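Ribonucleoside triphosphate reductase (Lactobacillus leichmannii, PDB 1L1L) reduces ribonucleoside triphosphates to the corresponding 2'-deoxyribonucleotides in a reaction that depends on the B12 cofactor adenosylcobalamin. Local coordinates at residues W48-I60 with L78-L92. Sequence-based numbering, arbitrary orientation.
Sequences WDETVKRVVEGNI and LTEEAERLYKLIYGL
Val56 and Tyr86 interlock at the centre of a roughly antiparallel, obliquely crossed helix pair, a worked example of knobs-into-holes packing in which each supplies a knob to the other helix. Helix 48-60 and the 78-90 part of helix 72-90 run at 141° with axes 9.5 Å apart, both in the region that matches the ribonucleotide reductase alpha domain family. Val56 drops among Ala82, Leu85, Tyr86 and Ile89; its CG1, carried anti to the backbone N (chi1 172°), comes 3.3 Å from Ala82 O, while CG2 lies against the Tyr86 backbone. In return, the Tyr86 ring enters the hole formed by Asp49, Val52, Val56 and Lys53. Val52 CG1 stands over one face, 3.9 Å from the ring centroid, a CH-pi contact, and the CA of Lys53 meets the ring edge. Farther along, Ile60 CD1 extends to Leu78 CD2, and Ala82 CB touches both Val56 CG1 and Ile60 CG1.

Beside this buried apolar seam runs a partly exposed flank, where the backbone and CB of Asp49 and Lys53 meet the tyrosine rings while their polar ends lead away. Helix 9-18 adds Ile12 beside Lys53 and Tyr86, whereas helix 436-450 packs on Leu85 and Val55 and its Arg449 bonds Asn59 OD1.

Trp48 closes the far end: its five-membered ring lies nearly parallel to the Tyr90 ring but slid aside, and Leu92, in a Schellman motif after the helix, reaches Trp48 CZ2. In the ring plane, Trp48 NE1 donates to Tyr90 O at 2.8 Å and 163°. Asp49 O is gripped twice, by Lys53 N and, from the opposite face of its carbonyl plane, by Tyr86 OH at 2.9 Å.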
loop_
_atom_site.group_PDB
_atom_site.type_symbol
_atom_site.label_atom_id
_atom_site.label_comp_id
_atom_site.label_asym_id
_atom_site.label_seq_id
_atom_site.Cartn_x
_atom_site.Cartn_y
_atom_site.Cartn_z
ATOM N N TRP A 48 5.310 -8.428 21.455
ATOM C CA TRP A 48 4.221 -8.844 20.573
ATOM C C TRP A 48 2.842 -8.790 21.241
ATOM O O TRP A 48 1.928 -8.103 20.774
ATOM C CB TRP A 48 4.500 -10.254 20.049
ATOM C CG TRP A 48 3.490 -10.789 19.069
ATOM C CD1 TRP A 48 2.993 -12.060 19.031
ATOM C CD2 TRP A 48 2.896 -10.096 17.963
ATOM N NE1 TRP A 48 2.131 -12.204 17.978
ATOM C CE2 TRP A 48 2.052 -11.016 17.303
ATOM C CE3 TRP A 48 3.000 -8.791 17.461
ATOM C CZ2 TRP A 48 1.312 -10.676 16.165
ATOM C CZ3 TRP A 48 2.265 -8.451 16.328
ATOM C CH2 TRP A 48 1.431 -9.391 15.693
ATOM N N ASP A 49 2.698 -9.507 22.350
ATOM C CA ASP A 49 1.420 -9.537 23.056
ATOM C C ASP A 49 0.850 -8.135 23.285
ATOM O O ASP A 49 -0.357 -7.932 23.163
ATOM C CB ASP A 49 1.586 -10.271 24.397
ATOM C CG ASP A 49 2.347 -9.453 25.407
ATOM O OD1 ASP A 49 1.723 -8.587 26.051
ATOM O OD2 ASP A 49 3.571 -9.662 25.549
ATOM N N GLU A 50 1.714 -7.167 23.597
ATOM C CA GLU A 50 1.274 -5.793 23.852
ATOM C C GLU A 50 0.790 -5.078 22.602
ATOM O O GLU A 50 -0.173 -4.310 22.641
ATOM C CB GLU A 50 2.397 -4.966 24.461
ATOM C CG GLU A 50 2.950 -5.483 25.772
ATOM C CD GLU A 50 4.138 -4.666 26.222
ATOM O OE1 GLU A 50 5.157 -4.673 25.500
ATOM O OE2 GLU A 50 4.050 -4.005 27.281
ATOM N N THR A 51 1.491 -5.292 21.494
ATOM C CA THR A 51 1.084 -4.656 20.255
ATOM C C THR A 51 -0.296 -5.152 19.857
ATOM O O THR A 51 -1.186 -4.360 19.577
ATOM C CB THR A 51 2.077 -4.966 19.110
ATOM O OG1 THR A 51 3.354 -4.401 19.427
ATOM C CG2 THR A 51 1.572 -4.391 17.801
ATOM N N VAL A 52 -0.471 -6.467 19.833
ATOM C CA VAL A 52 -1.753 -7.040 19.443
ATOM C C VAL A 52 -2.883 -6.539 20.334
ATOM O O VAL A 52 -4.005 -6.345 19.864
ATOM C CB VAL A 52 -1.716 -8.582 19.494
ATOM C CG1 VAL A 52 -3.098 -9.153 19.182
ATOM C CG2 VAL A 52 -0.691 -9.110 18.504
ATOM N N LYS A 53 -2.584 -6.321 21.615
ATOM C CA LYS A 53 -3.600 -5.849 22.553
ATOM C C LYS A 53 -4.160 -4.493 22.145
ATOM O O LYS A 53 -5.379 -4.307 22.082
ATOM C CB LYS A 53 -3.024 -5.777 23.976
ATOM C CG LYS A 53 -3.914 -5.064 25.003
ATOM C CD LYS A 53 -3.389 -5.274 26.420
ATOM C CE LYS A 53 -3.891 -4.212 27.406
ATOM N NZ LYS A 53 -5.378 -4.132 27.509
ATOM N N ARG A 54 -3.279 -3.540 21.856
ATOM C CA ARG A 54 -3.752 -2.222 21.463
ATOM C C ARG A 54 -4.367 -2.229 20.064
ATOM O O ARG A 54 -5.250 -1.430 19.772
ATOM C CB ARG A 54 -2.625 -1.193 21.543
ATOM C CG ARG A 54 -1.497 -1.398 20.566
ATOM C CD ARG A 54 -0.689 -0.111 20.434
ATOM N NE ARG A 54 0.561 -0.335 19.715
ATOM C CZ ARG A 54 0.646 -0.573 18.412
ATOM N NH1 ARG A 54 -0.452 -0.613 17.661
ATOM N NH2 ARG A 54 1.835 -0.781 17.867
ATOM N N VAL A 55 -3.916 -3.130 19.197
ATOM C CA VAL A 55 -4.483 -3.188 17.857
ATOM C C VAL A 55 -5.926 -3.680 17.905
ATOM O O VAL A 55 -6.821 -3.103 17.272
ATOM C CB VAL A 55 -3.689 -4.129 16.940
ATOM C CG1 VAL A 55 -4.405 -4.274 15.603
ATOM C CG2 VAL A 55 -2.289 -3.579 16.733
ATOM N N VAL A 56 -6.133 -4.755 18.660
ATOM C CA VAL A 56 -7.451 -5.358 18.825
ATOM C C VAL A 56 -8.412 -4.408 19.527
ATOM O O VAL A 56 -9.547 -4.227 19.085
ATOM C CB VAL A 56 -7.359 -6.662 19.643
ATOM C CG1 VAL A 56 -8.765 -7.176 19.988
ATOM C CG2 VAL A 56 -6.610 -7.706 18.849
ATOM N N GLU A 57 -7.961 -3.816 20.628
ATOM C CA GLU A 57 -8.786 -2.882 21.389
ATOM C C GLU A 57 -9.114 -1.661 20.553
ATOM O O GLU A 57 -10.225 -1.129 20.606
ATOM C CB GLU A 57 -8.069 -2.452 22.674
ATOM C CG GLU A 57 -8.369 -3.350 23.866
ATOM C CD GLU A 57 -7.504 -3.057 25.082
ATOM O OE1 GLU A 57 -7.249 -1.871 25.388
ATOM O OE2 GLU A 57 -7.093 -4.031 25.746
ATOM N N GLY A 58 -8.133 -1.213 19.778
ATOM C CA GLY A 58 -8.352 -0.056 18.940
ATOM C C GLY A 58 -9.431 -0.288 17.901
ATOM O O GLY A 58 -10.197 0.623 17.598
ATOM N N ASN A 59 -9.504 -1.498 17.356
ATOM C CA ASN A 59 -10.498 -1.798 16.327
ATOM C C ASN A 59 -11.897 -2.053 16.885
ATOM O O ASN A 59 -12.886 -1.534 16.363
ATOM C CB ASN A 59 -10.053 -3.015 15.502
ATOM C CG ASN A 59 -11.032 -3.366 14.387
ATOM O OD1 ASN A 59 -11.921 -4.203 14.557
ATOM N ND2 ASN A 59 -10.868 -2.725 13.232
ATOM N N ILE A 60 -11.973 -2.848 17.948
ATOM C CA ILE A 60 -13.270 -3.183 18.539
ATOM C C ILE A 60 -14.056 -1.953 19.012
ATOM O O ILE A 60 -15.276 -1.877 18.834
ATOM C CB ILE A 60 -13.097 -4.179 19.725
ATOM C CG1 ILE A 60 -14.446 -4.812 20.081
ATOM C CG2 ILE A 60 -12.525 -3.469 20.924
ATOM C CD1 ILE A 60 -14.968 -5.756 19.043
ATOM N N LEU A 78 -18.965 -8.044 22.435
ATOM C CA LEU A 78 -17.854 -7.398 21.751
ATOM C C LEU A 78 -16.549 -7.775 22.428
ATOM O O LEU A 78 -15.537 -7.999 21.760
ATOM C CB LEU A 78 -18.031 -5.885 21.771
ATOM C CG LEU A 78 -19.050 -5.342 20.771
ATOM C CD1 LEU A 78 -19.074 -3.827 20.863
ATOM C CD2 LEU A 78 -18.681 -5.793 19.360
ATOM N N THR A 79 -16.574 -7.856 23.756
ATOM C CA THR A 79 -15.380 -8.227 24.493
ATOM C C THR A 79 -14.948 -9.631 24.075
ATOM O O THR A 79 -13.768 -9.865 23.806
ATOM C CB THR A 79 -15.613 -8.171 26.024
ATOM O OG1 THR A 79 -15.855 -6.814 26.421
ATOM C CG2 THR A 79 -14.381 -8.681 26.769
ATOM N N GLU A 80 -15.891 -10.565 23.998
ATOM C CA GLU A 80 -15.548 -11.926 23.594
ATOM C C GLU A 80 -15.065 -11.988 22.141
ATOM O O GLU A 80 -14.199 -12.800 21.799
ATOM C CB GLU A 80 -16.742 -12.868 23.791
ATOM C CG GLU A 80 -16.825 -13.450 25.209
ATOM C CD GLU A 80 -18.125 -14.198 25.480
ATOM O OE1 GLU A 80 -18.517 -15.057 24.655
ATOM O OE2 GLU A 80 -18.752 -13.932 26.534
ATOM N N GLU A 81 -15.627 -11.142 21.286
ATOM C CA GLU A 81 -15.211 -11.139 19.888
ATOM C C GLU A 81 -13.761 -10.664 19.836
ATOM O O GLU A 81 -12.947 -11.195 19.083
ATOM C CB GLU A 81 -16.074 -10.189 19.064
ATOM C CG GLU A 81 -15.886 -10.368 17.565
ATOM C CD GLU A 81 -16.621 -9.324 16.750
ATOM O OE1 GLU A 81 -17.729 -8.912 17.161
ATOM O OE2 GLU A 81 -16.092 -8.920 15.685
ATOM N N ALA A 82 -13.457 -9.660 20.648
ATOM C CA ALA A 82 -12.119 -9.090 20.729
ATOM C C ALA A 82 -11.126 -10.125 21.247
ATOM O O ALA A 82 -9.963 -10.147 20.842
ATOM C CB ALA A 82 -12.130 -7.879 21.645
ATOM N N GLU A 83 -11.585 -10.982 22.159
ATOM C CA GLU A 83 -10.715 -12.005 22.709
ATOM C C GLU A 83 -10.383 -13.032 21.635
ATOM O O GLU A 83 -9.264 -13.529 21.579
ATOM C CB GLU A 83 -11.379 -12.681 23.921
ATOM C CG GLU A 83 -11.718 -11.714 25.030
ATOM C CD GLU A 83 -12.225 -12.418 26.281
ATOM O OE1 GLU A 83 -12.844 -13.497 26.133
ATOM O OE2 GLU A 83 -12.007 -11.880 27.394
ATOM N N ARG A 84 -11.351 -13.355 20.782
ATOM C CA ARG A 84 -11.107 -14.306 19.697
ATOM C C ARG A 84 -10.127 -13.648 18.718
ATOM O O ARG A 84 -9.173 -14.266 18.238
ATOM C CB ARG A 84 -12.405 -14.615 18.947
ATOM C CG ARG A 84 -13.331 -15.631 19.591
ATOM C CD ARG A 84 -14.573 -15.805 18.713
ATOM N NE ARG A 84 -15.501 -14.689 18.882
ATOM C CZ ARG A 84 -16.512 -14.417 18.059
ATOM N NH1 ARG A 84 -16.732 -15.177 16.991
ATOM N NH2 ARG A 84 -17.312 -13.390 18.318
ATOM N N LEU A 85 -10.389 -12.380 18.437
ATOM C CA LEU A 85 -9.560 -11.614 17.518
ATOM C C LEU A 85 -8.127 -11.631 18.041
ATOM O O LEU A 85 -7.203 -11.961 17.303
ATOM C CB LEU A 85 -10.102 -10.190 17.424
ATOM C CG LEU A 85 -9.808 -9.350 16.179
ATOM C CD1 LEU A 85 -10.151 -10.125 14.917
ATOM C CD2 LEU A 85 -10.615 -8.060 16.264
ATOM N N TYR A 86 -7.948 -11.311 19.321
ATOM C CA TYR A 86 -6.616 -11.313 19.905
ATOM C C TYR A 86 -5.933 -12.665 19.741
ATOM O O TYR A 86 -4.755 -12.731 19.384
ATOM C CB TYR A 86 -6.675 -10.944 21.391
ATOM C CG TYR A 86 -5.313 -10.848 22.040
ATOM C CD1 TYR A 86 -4.552 -11.988 22.302
ATOM C CD2 TYR A 86 -4.766 -9.608 22.350
ATOM C CE1 TYR A 86 -3.271 -11.889 22.852
ATOM C CE2 TYR A 86 -3.497 -9.496 22.900
ATOM C CZ TYR A 86 -2.756 -10.634 23.143
ATOM O OH TYR A 86 -1.486 -10.505 23.648
ATOM N N LYS A 87 -6.661 -13.748 20.009
ATOM C CA LYS A 87 -6.083 -15.081 19.892
ATOM C C LYS A 87 -5.675 -15.412 18.455
ATOM O O LYS A 87 -4.667 -16.082 18.223
ATOM C CB LYS A 87 -7.071 -16.136 20.409
ATOM C CG LYS A 87 -6.555 -17.557 20.314
ATOM C CD LYS A 87 -7.525 -18.564 20.955
ATOM C CE LYS A 87 -7.048 -20.000 20.741
ATOM N NZ LYS A 87 -7.952 -21.031 21.349
ATOM N N LEU A 88 -6.474 -14.949 17.501
ATOM C CA LEU A 88 -6.221 -15.182 16.084
ATOM C C LEU A 88 -4.971 -14.457 15.582
ATOM O O LEU A 88 -4.102 -15.062 14.946
ATOM C CB LEU A 88 -7.425 -14.716 15.261
ATOM C CG LEU A 88 -7.272 -14.789 13.743
ATOM C CD1 LEU A 88 -7.051 -16.226 13.297
ATOM C CD2 LEU A 88 -8.519 -14.207 13.092
ATOM N N ILE A 89 -4.901 -13.167 15.879
ATOM C CA ILE A 89 -3.783 -12.329 15.455
ATOM C C ILE A 89 -2.504 -12.665 16.204
ATOM O O ILE A 89 -1.440 -12.757 15.602
ATOM C CB ILE A 89 -4.115 -10.836 15.647
ATOM C CG1 ILE A 89 -5.347 -10.477 14.803
ATOM C CG2 ILE A 89 -2.919 -9.967 15.229
ATOM C CD1 ILE A 89 -5.905 -9.108 15.093
ATOM N N TYR A 90 -2.604 -12.854 17.517
ATOM C CA TYR A 90 -1.427 -13.192 18.323
ATOM C C TYR A 90 -0.737 -14.414 17.754
ATOM O O TYR A 90 0.495 -14.506 17.770
ATOM C CB TYR A 90 -1.830 -13.490 19.778
ATOM C CG TYR A 90 -0.671 -13.815 20.698
ATOM C CD1 TYR A 90 0.182 -12.814 21.166
ATOM C CD2 TYR A 90 -0.412 -15.132 21.088
ATOM C CE1 TYR A 90 1.267 -13.117 22.000
ATOM C CE2 TYR A 90 0.669 -15.445 21.917
ATOM C CZ TYR A 90 1.500 -14.438 22.364
ATOM O OH TYR A 90 2.578 -14.758 23.159
ATOM N N GLY A 91 -1.541 -15.363 17.279
ATOM C CA GLY A 91 -1.015 -16.591 16.716
ATOM C C GLY A 91 -0.536 -16.434 15.285
ATOM O O GLY A 91 0.039 -17.361 14.709
ATOM N N LEU A 92 -0.796 -15.265 14.706
ATOM C CA LEU A 92 -0.378 -14.961 13.337
ATOM C C LEU A 92 -1.109 -15.748 12.257
ATOM O O LEU A 92 -0.612 -15.892 11.137
ATOM C CB LEU A 92 1.136 -15.151 13.198
ATOM C CG LEU A 92 1.954 -14.082 13.931
ATOM C CD1 LEU A 92 3.439 -14.424 13.874
ATOM C CD2 LEU A 92 1.694 -12.706 13.296
#